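Side-chain contacts in Sso-CP2 metallo-carboxypetidase (Sulfolobus solfataricus, PDB 4MMO), which probably acts as a zinc-dependent carboxypeptidase of the M20 family, trimming peptides from their C-terminal end: residues N29-T34 and P52-E57; V225-F230 and L308-V313. All blocks are in the same frame, centred on the assembly; numbering follows the deposited sequence.

Contact 1 (N29-T34 and P52-E57); sequences NYLKET and PVVYAE
V54 lays both of its methyl groups against the helical turn around L31 and K32. CG1 stands 3.9 Å from K32 CA, so this branch meets the helix backbone rather than the end of a side chain; the closest side-chain atom of K32 is its CB. The second branch, CG2, faces L31 CD2 at 4.2 Å, an ordinary van der Waals distance between two apolar groups. The torsion of V54 accounts for this division: CG1 is anti to the backbone N (chi1 -174°) and CG2 anti to the carbonyl carbon, which turns CG1 to the backbone of K32 and CG2 to the L31 side chain. At the point of nearest backbone approach, the CA atoms of K32 and V54 are 6.0 Å apart. The contact is small, 122 Å² summed over both sides, with more than half of it on V54, and no hydrogen bond crosses it. L31 and V54 are buried, whereas the extended side chain of K32 leads its amino group away from the strand. Within the helix, T34 OG1 donates to Y30 O at 2.7 Å, from above the carbonyl plane, and lies over one face of the Y30 ring. The contact of L31 and K32 with V54 is helix-on-sheet packing in the zinc-bearing part of the chain: the L31 side chain lies about 8 Å from that of the zinc ligand H71 and touches Y72, the next residue. It seats helix 24-39 on a face of the mixed sheet, whose strand 53-58 runs between strands 43-46 and 128-134; L45 of the former also touches V54, and Y133 of the latter touches L31.

Contact 2 (V225-F230 and L308-V313); sequences VLIEGF and LDFRLV. With SO4 (sulfate ion), chain D.
F310 receives two apolar groups from the loop 225-230, one at each of two neighbouring ring atoms. I227 CD1 comes from the opposite direction to within 3.7 Å of F310 CE2, while F230 CE1 lies 3.9 Å from F310 CD2. The F310 ring is brought to the loop by a chi1 of -65°, with CG anti to the carbonyl carbon. F230 instead has CG anti to its backbone N (chi1 -174°), which carries the ring in toward the strand, and its CZ ends 4.2 Å from L312 CD2. V225 CG1 rests on one face of this ring, offset toward its rim. A type II turn from I227 to F230, closed by the backbone bond from F230 N to I227 O, brings both side chains to the same strand. Helix 318-331 packs on both as well, through L324 and L325 on I227 and V321 on F230. R311 points away from the loop. Its chain bends at chi2, and NH1 donates to sulfate O4 at 2.7 Å with an N-H...O angle of 161°. NE donates a weak hydrogen bond to D309 OD2 (3.4 Å), part of a salt bridge, and S198 OG of the second subunit bonds both R311 NH2 and D309 OD2. A leucine in place of R311 would probably leave D309 without its charged mate and the sulfate held by fewer donors. Between the two segments the contacts are apolar only, while R311 and D309 meet the second subunit, whose H197 NE2 joins T380 N in binding the sulfate, probably from the crystallisation liquor, at the interface.

Contact 1 closes before contact 2 opens along the chain, and their centres lie 38 Å apart on opposite sides of the chain's centre; the nearest atoms are about 21 Å apart. They share no helix, strand or sheet. Contact 1 joins helix 24-39 to the mixed sheet, with L31 about 13 Å, side chain to metal, from the bound zinc ion. Contact 2 joins a loop to strand 299-312 of the antiparallel sheet, within the range of the M20 dimerisation family and away from the annotated sites. Contact 1 thus belongs to the zinc-bearing part, and contact 2 to a region whose strand, through R311 and D309, meets the second subunit, consistent with a dimerisation domain.

Contact 1 (N29-T34 and P52-E57)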
ATOM      1  N   ASN A  29      -6.882  29.408  22.049  1.00 48.03           N
ATOM      2  CA  ASN A  29      -7.525  30.513  22.750  1.00 58.41           C
ATOM      3  C   ASN A  29      -7.569  30.285  24.253  1.00 39.92           C
ATOM      4  O   ASN A  29      -7.348  31.206  25.034  1.00 45.15           O
ATOM      5  CB  ASN A  29      -8.943  30.740  22.221  1.00 63.63           C
ATOM      6  CG  ASN A  29      -9.010  31.873  21.218  1.00 74.44           C
ATOM      7  OD1 ASN A  29      -8.828  33.038  21.572  1.00 75.20           O
ATOM      8  ND2 ASN A  29      -9.269  31.537  19.959  1.00 81.67           N
ATOM      9  N   TYR A  30      -7.874  29.054  24.649  1.00 32.07           N
ATOM     10  CA  TYR A  30      -7.864  28.679  26.050  1.00 33.66           C
ATOM     11  C   TYR A  30      -6.454  28.870  26.597  1.00 42.26           C
ATOM     12  O   TYR A  30      -6.260  29.435  27.675  1.00 38.09           O
ATOM     13  CB  TYR A  30      -8.301  27.222  26.211  1.00 40.38           C
ATOM     14  CG  TYR A  30      -7.938  26.617  27.546  1.00 48.43           C
ATOM     15  CD1 TYR A  30      -8.779  26.752  28.643  1.00 40.73           C
ATOM     16  CD2 TYR A  30      -6.752  25.909  27.710  1.00 46.16           C
ATOM     17  CE1 TYR A  30      -8.449  26.197  29.867  1.00 47.37           C
ATOM     18  CE2 TYR A  30      -6.413  25.354  28.932  1.00 46.69           C
ATOM     19  CZ  TYR A  30      -7.264  25.503  30.006  1.00 50.43           C
ATOM     20  OH  TYR A  30      -6.933  24.951  31.222  1.00 50.62           O
ATOM     21  N   LEU A  31      -5.468  28.409  25.834  1.00 33.98           N
ATOM     22  CA  LEU A  31      -4.079  28.470  26.273  1.00 45.90           C
ATOM     23  C   LEU A  31      -3.654  29.921  26.452  1.00 39.96           C
ATOM     24  O   LEU A  31      -3.048  30.267  27.463  1.00 44.07           O
ATOM     25  CB  LEU A  31      -3.160  27.744  25.287  1.00 32.97           C
ATOM     26  CG  LEU A  31      -1.700  27.551  25.716  1.00 41.94           C
ATOM     27  CD1 LEU A  31      -1.583  26.855  27.078  1.00 34.73           C
ATOM     28  CD2 LEU A  31      -0.955  26.760  24.651  1.00 33.75           C
ATOM     29  N   LYS A  32      -3.990  30.771  25.488  1.00 47.58           N
ATOM     30  CA  LYS A  32      -3.710  32.198  25.613  1.00 44.60           C
ATOM     31  C   LYS A  32      -4.302  32.746  26.909  1.00 49.85           C
ATOM     32  O   LYS A  32      -3.616  33.416  27.681  1.00 51.74           O
ATOM     33  CB  LYS A  32      -4.275  32.973  24.422  1.00 53.33           C
ATOM     34  CG  LYS A  32      -4.164  34.492  24.561  1.00 64.49           C
ATOM     35  CD  LYS A  32      -5.056  35.228  23.578  1.00 55.63           C
ATOM     36  CE  LYS A  32      -5.515  36.568  24.148  1.00 70.49           C
ATOM     37  NZ  LYS A  32      -5.452  37.671  23.151  1.00 82.72           N
ATOM     38  N   GLU A  33      -5.580  32.459  27.136  1.00 47.65           N
ATOM     39  CA  GLU A  33      -6.287  32.969  28.307  1.00 53.37           C
ATOM     40  C   GLU A  33      -5.677  32.431  29.590  1.00 49.04           C
ATOM     41  O   GLU A  33      -5.524  33.155  30.570  1.00 61.85           O
ATOM     42  CB  GLU A  33      -7.767  32.583  28.238  1.00 46.69           C
ATOM     43  CG  GLU A  33      -8.546  33.319  27.157  1.00 67.22           C
ATOM     44  CD  GLU A  33      -9.887  32.673  26.856  1.00 92.87           C
ATOM     45  OE1 GLU A  33     -10.373  31.879  27.690  1.00 89.57           O
ATOM     46  OE2 GLU A  33     -10.454  32.956  25.780  1.00102.77           O
ATOM     47  N   THR A  34      -5.331  31.151  29.570  1.00 35.35           N
ATOM     48  CA  THR A  34      -4.758  30.489  30.728  1.00 42.17           C
ATOM     49  C   THR A  34      -3.394  31.085  31.089  1.00 43.87           C
ATOM     50  O   THR A  34      -3.079  31.260  32.264  1.00 45.50           O
ATOM     51  CB  THR A  34      -4.615  28.986  30.465  1.00 49.52           C
ATOM     52  OG1 THR A  34      -5.897  28.442  30.124  1.00 45.44           O
ATOM     53  CG2 THR A  34      -4.068  28.267  31.688  1.00 43.30           C
ATOM     54  N   PRO A  52      -2.549  28.839  14.673  1.00 44.97           N
ATOM     55  CA  PRO A  52      -1.973  30.023  15.314  1.00 54.22           C
ATOM     56  C   PRO A  52      -0.927  29.682  16.369  1.00 59.52           C
ATOM     57  O   PRO A  52      -0.869  28.551  16.852  1.00 46.11           O
ATOM     58  CB  PRO A  52      -3.185  30.674  15.976  1.00 52.38           C
ATOM     59  CG  PRO A  52      -4.052  29.524  16.339  1.00 41.52           C
ATOM     60  CD  PRO A  52      -3.853  28.485  15.258  1.00 37.29           C
ATOM     61  N   VAL A  53      -0.117  30.676  16.715  1.00 55.99           N
ATOM     62  CA  VAL A  53       0.924  30.535  17.723  1.00 36.67           C
ATOM     63  C   VAL A  53       0.565  31.380  18.941  1.00 40.19           C
ATOM     64  O   VAL A  53       0.156  32.534  18.805  1.00 56.55           O
ATOM     65  CB  VAL A  53       2.293  30.988  17.154  1.00 41.67           C
ATOM     66  CG1 VAL A  53       3.308  31.235  18.257  1.00 51.99           C
ATOM     67  CG2 VAL A  53       2.824  29.955  16.176  1.00 47.94           C
ATOM     68  N   VAL A  54       0.713  30.802  20.129  1.00 39.23           N
ATOM     69  CA  VAL A  54       0.546  31.558  21.365  1.00 39.50           C
ATOM     70  C   VAL A  54       1.904  32.064  21.828  1.00 48.73           C
ATOM     71  O   VAL A  54       2.841  31.284  21.996  1.00 40.98           O
ATOM     72  CB  VAL A  54      -0.068  30.710  22.486  1.00 42.70           C
ATOM     73  CG1 VAL A  54      -0.348  31.580  23.707  1.00 39.07           C
ATOM     74  CG2 VAL A  54      -1.340  30.032  22.012  1.00 46.05           C
ATOM     75  N   TYR A  55       1.998  33.373  22.032  1.00 40.10           N
ATOM     76  CA  TYR A  55       3.232  34.003  22.461  1.00 37.07           C
ATOM     77  C   TYR A  55       3.005  34.845  23.708  1.00 38.44           C
ATOM     78  O   TYR A  55       1.948  35.450  23.874  1.00 43.18           O
ATOM     79  CB  TYR A  55       3.811  34.877  21.348  1.00 37.04           C
ATOM     80  CG  TYR A  55       5.051  35.627  21.769  1.00 46.65           C
ATOM     81  CD1 TYR A  55       6.289  34.998  21.794  1.00 50.11           C
ATOM     82  CD2 TYR A  55       4.985  36.959  22.155  1.00 40.09           C
ATOM     83  CE1 TYR A  55       7.427  35.675  22.181  1.00 39.26           C
ATOM     84  CE2 TYR A  55       6.121  37.646  22.546  1.00 39.54           C
ATOM     85  CZ  TYR A  55       7.339  36.997  22.559  1.00 45.40           C
ATOM     86  OH  TYR A  55       8.479  37.669  22.948  1.00 48.64           O
ATOM     87  N   ALA A  56       4.007  34.874  24.583  1.00 38.15           N
ATOM     88  CA  ALA A  56       3.966  35.720  25.770  1.00 27.71           C
ATOM     89  C   ALA A  56       5.376  35.974  26.273  1.00 50.43           C
ATOM     90  O   ALA A  56       6.265  35.134  26.113  1.00 47.16           O
ATOM     91  CB  ALA A  56       3.124  35.074  26.860  1.00 34.72           C
ATOM     92  N   GLU A  57       5.571  37.141  26.873  1.00 53.48           N
ATOM     93  CA  GLU A  57       6.850  37.496  27.461  1.00 54.78           C
ATOM     94  C   GLU A  57       6.659  37.800  28.937  1.00 53.55           C
ATOM     95  O   GLU A  57       5.761  38.551  29.314  1.00 42.20           O
ATOM     96  CB  GLU A  57       7.455  38.706  26.749  1.00 49.66           C
ATOM     97  CG  GLU A  57       8.804  39.129  27.313  1.00 65.45           C
ATOM     98  CD  GLU A  57       9.469  40.213  26.491  1.00 74.87           C
ATOM     99  OE1 GLU A  57       8.802  40.784  25.603  1.00 90.48           O
ATOM    100  OE2 GLU A  57      10.660  40.495  26.733  1.00 68.94           O
TER

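Contact 2 (V225-F230 and L308-V313)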
ATOM      1  N   VAL A 225      22.184   4.109   2.059  1.00 36.78           N
ATOM      2  CA  VAL A 225      21.554   4.907   1.009  1.00 34.46           C
ATOM      3  C   VAL A 225      22.488   5.047  -0.187  1.00 36.90           C
ATOM      4  O   VAL A 225      23.653   5.399  -0.037  1.00 48.16           O
ATOM      5  CB  VAL A 225      21.163   6.302   1.538  1.00 30.12           C
ATOM      6  CG1 VAL A 225      20.511   7.138   0.447  1.00 42.69           C
ATOM      7  CG2 VAL A 225      20.231   6.165   2.739  1.00 25.04           C
ATOM      8  N   LEU A 226      21.960   4.772  -1.377  1.00 39.15           N
ATOM      9  CA  LEU A 226      22.770   4.735  -2.591  1.00 40.76           C
ATOM     10  C   LEU A 226      22.683   6.030  -3.404  1.00 40.55           C
ATOM     11  O   LEU A 226      23.310   6.148  -4.457  1.00 46.59           O
ATOM     12  CB  LEU A 226      22.345   3.549  -3.468  1.00 41.89           C
ATOM     13  CG  LEU A 226      22.487   2.151  -2.858  1.00 48.94           C
ATOM     14  CD1 LEU A 226      22.045   1.093  -3.854  1.00 40.48           C
ATOM     15  CD2 LEU A 226      23.913   1.884  -2.404  1.00 37.84           C
ATOM     16  N   ILE A 227      21.903   6.994  -2.923  1.00 42.36           N
ATOM     17  CA  ILE A 227      21.832   8.299  -3.570  1.00 43.30           C
ATOM     18  C   ILE A 227      23.214   8.942  -3.559  1.00 46.61           C
ATOM     19  O   ILE A 227      23.824   9.103  -2.503  1.00 43.29           O
ATOM     20  CB  ILE A 227      20.819   9.228  -2.871  1.00 40.70           C
ATOM     21  CG1 ILE A 227      19.418   8.621  -2.935  1.00 35.87           C
ATOM     22  CG2 ILE A 227      20.814  10.614  -3.523  1.00 35.14           C
ATOM     23  CD1 ILE A 227      18.393   9.338  -2.074  1.00 40.81           C
ATOM     24  N   GLU A 228      23.705   9.296  -4.742  1.00 46.81           N
ATOM     25  CA  GLU A 228      25.035   9.879  -4.875  1.00 44.66           C
ATOM     26  C   GLU A 228      25.136  11.189  -4.097  1.00 44.32           C
ATOM     27  O   GLU A 228      24.316  12.088  -4.272  1.00 35.30           O
ATOM     28  CB  GLU A 228      25.366  10.116  -6.351  1.00 54.32           C
ATOM     29  CG  GLU A 228      26.777  10.641  -6.599  1.00 64.52           C
ATOM     30  CD  GLU A 228      27.059  10.891  -8.070  1.00 77.93           C
ATOM     31  OE1 GLU A 228      26.422  10.237  -8.923  1.00 96.10           O
ATOM     32  OE2 GLU A 228      27.914  11.749  -8.376  1.00 78.42           O
ATOM     33  N   GLY A 229      26.141  11.277  -3.231  1.00 42.92           N
ATOM     34  CA  GLY A 229      26.402  12.479  -2.455  1.00 36.25           C
ATOM     35  C   GLY A 229      25.699  12.536  -1.107  1.00 37.76           C
ATOM     36  O   GLY A 229      25.900  13.477  -0.343  1.00 45.84           O
ATOM     37  N   PHE A 230      24.883  11.528  -0.808  1.00 38.23           N
ATOM     38  CA  PHE A 230      24.059  11.533   0.400  1.00 31.91           C
ATOM     39  C   PHE A 230      24.879  11.656   1.689  1.00 30.53           C
ATOM     40  O   PHE A 230      24.496  12.384   2.604  1.00 40.07           O
ATOM     41  CB  PHE A 230      23.208  10.265   0.438  1.00 31.34           C
ATOM     42  CG  PHE A 230      22.220  10.225   1.565  1.00 33.62           C
ATOM     43  CD1 PHE A 230      21.000  10.868   1.457  1.00 40.39           C
ATOM     44  CD2 PHE A 230      22.502   9.523   2.725  1.00 29.43           C
ATOM     45  CE1 PHE A 230      20.088  10.826   2.491  1.00 37.50           C
ATOM     46  CE2 PHE A 230      21.588   9.473   3.759  1.00 37.32           C
ATOM     47  CZ  PHE A 230      20.382  10.126   3.643  1.00 31.62           C
ATOM     48  N   LEU A 308       8.199   8.378   1.297  1.00 36.51           N
ATOM     49  CA  LEU A 308       9.521   8.180   1.879  1.00 34.97           C
ATOM     50  C   LEU A 308       9.804   9.254   2.914  1.00 41.95           C
ATOM     51  O   LEU A 308       9.438  10.417   2.731  1.00 43.04           O
ATOM     52  CB  LEU A 308      10.600   8.252   0.797  1.00 40.48           C
ATOM     53  CG  LEU A 308      10.391   7.408  -0.461  1.00 43.62           C
ATOM     54  CD1 LEU A 308      11.392   7.814  -1.532  1.00 50.86           C
ATOM     55  CD2 LEU A 308      10.520   5.931  -0.142  1.00 42.79           C
ATOM     56  N   ASP A 309      10.451   8.857   4.005  1.00 32.57           N
ATOM     57  CA  ASP A 309      10.992   9.810   4.958  1.00 41.92           C
ATOM     58  C   ASP A 309      12.486   9.550   5.109  1.00 38.07           C
ATOM     59  O   ASP A 309      12.915   8.403   5.243  1.00 39.15           O
ATOM     60  CB  ASP A 309      10.262   9.723   6.305  1.00 39.36           C
ATOM     61  CG  ASP A 309      10.628   8.480   7.096  1.00 40.92           C
ATOM     62  OD1 ASP A 309      10.183   7.379   6.716  1.00 47.14           O
ATOM     63  OD2 ASP A 309      11.352   8.607   8.108  1.00 44.25           O
ATOM     64  N   PHE A 310      13.270  10.623   5.042  1.00 37.47           N
ATOM     65  CA  PHE A 310      14.710  10.557   5.248  1.00 30.44           C
ATOM     66  C   PHE A 310      15.035  11.206   6.585  1.00 40.01           C
ATOM     67  O   PHE A 310      14.744  12.383   6.779  1.00 39.06           O
ATOM     68  CB  PHE A 310      15.462  11.331   4.160  1.00 38.86           C
ATOM     69  CG  PHE A 310      15.323  10.762   2.770  1.00 36.27           C
ATOM     70  CD1 PHE A 310      14.222  11.065   1.986  1.00 38.85           C
ATOM     71  CD2 PHE A 310      16.316   9.958   2.236  1.00 40.61           C
ATOM     72  CE1 PHE A 310      14.106  10.556   0.702  1.00 32.62           C
ATOM     73  CE2 PHE A 310      16.205   9.449   0.957  1.00 42.51           C
ATOM     74  CZ  PHE A 310      15.098   9.750   0.189  1.00 40.02           C
ATOM     75  N   ARG A 311      15.628  10.452   7.506  1.00 38.74           N
ATOM     76  CA  ARG A 311      16.123  11.033   8.751  1.00 29.66           C
ATOM     77  C   ARG A 311      17.562  11.458   8.525  1.00 27.91           C
ATOM     78  O   ARG A 311      18.366  10.686   8.004  1.00 29.91           O
ATOM     79  CB  ARG A 311      16.050  10.031   9.899  1.00 34.44           C
ATOM     80  CG  ARG A 311      14.664   9.492  10.162  1.00 36.71           C
ATOM     81  CD  ARG A 311      13.769  10.522  10.815  1.00 40.11           C
ATOM     82  NE  ARG A 311      12.414  10.001  10.973  1.00 44.88           N
ATOM     83  CZ  ARG A 311      11.512  10.485  11.817  1.00 49.21           C
ATOM     84  NH1 ARG A 311      11.806  11.512  12.603  1.00 44.41           N
ATOM     85  NH2 ARG A 311      10.309   9.933  11.879  1.00 53.49           N
ATOM     86  N   LEU A 312      17.882  12.685   8.919  1.00 37.15           N
ATOM     87  CA  LEU A 312      19.172  13.284   8.601  1.00 30.44           C
ATOM     88  C   LEU A 312      20.000  13.576   9.845  1.00 36.82           C
ATOM     89  O   LEU A 312      19.465  13.726  10.944  1.00 32.75           O
ATOM     90  CB  LEU A 312      18.947  14.576   7.817  1.00 32.08           C
ATOM     91  CG  LEU A 312      18.089  14.413   6.560  1.00 32.39           C
ATOM     92  CD1 LEU A 312      17.754  15.768   5.957  1.00 37.55           C
ATOM     93  CD2 LEU A 312      18.803  13.530   5.547  1.00 31.56           C
ATOM     94  N   VAL A 313      21.313  13.654   9.656  1.00 37.52           N
ATOM     95  CA  VAL A 313      22.243  13.961  10.734  1.00 38.38           C
ATOM     96  C   VAL A 313      23.174  15.073  10.264  1.00 36.47           C
ATOM     97  O   VAL A 313      23.294  15.304   9.062  1.00 33.24           O
ATOM     98  CB  VAL A 313      23.065  12.720  11.142  1.00 31.78           C
ATOM     99  CG1 VAL A 313      22.142  11.605  11.607  1.00 27.25           C
ATOM    100  CG2 VAL A 313      23.934  12.237   9.985  1.00 26.78           C
TER
HETATM  101  S   SO4 D 502       9.108  12.608  15.257  1.00104.96           S
HETATM  102  O1  SO4 D 502       8.136  11.924  14.412  1.00111.39           O
HETATM  103  O2  SO4 D 502       8.587  13.925  15.660  1.00113.39           O
HETATM  104  O3  SO4 D 502       9.385  11.680  16.361  1.00 74.18           O
HETATM  105  O4  SO4 D 502      10.351  12.830  14.528  1.00 99.02           O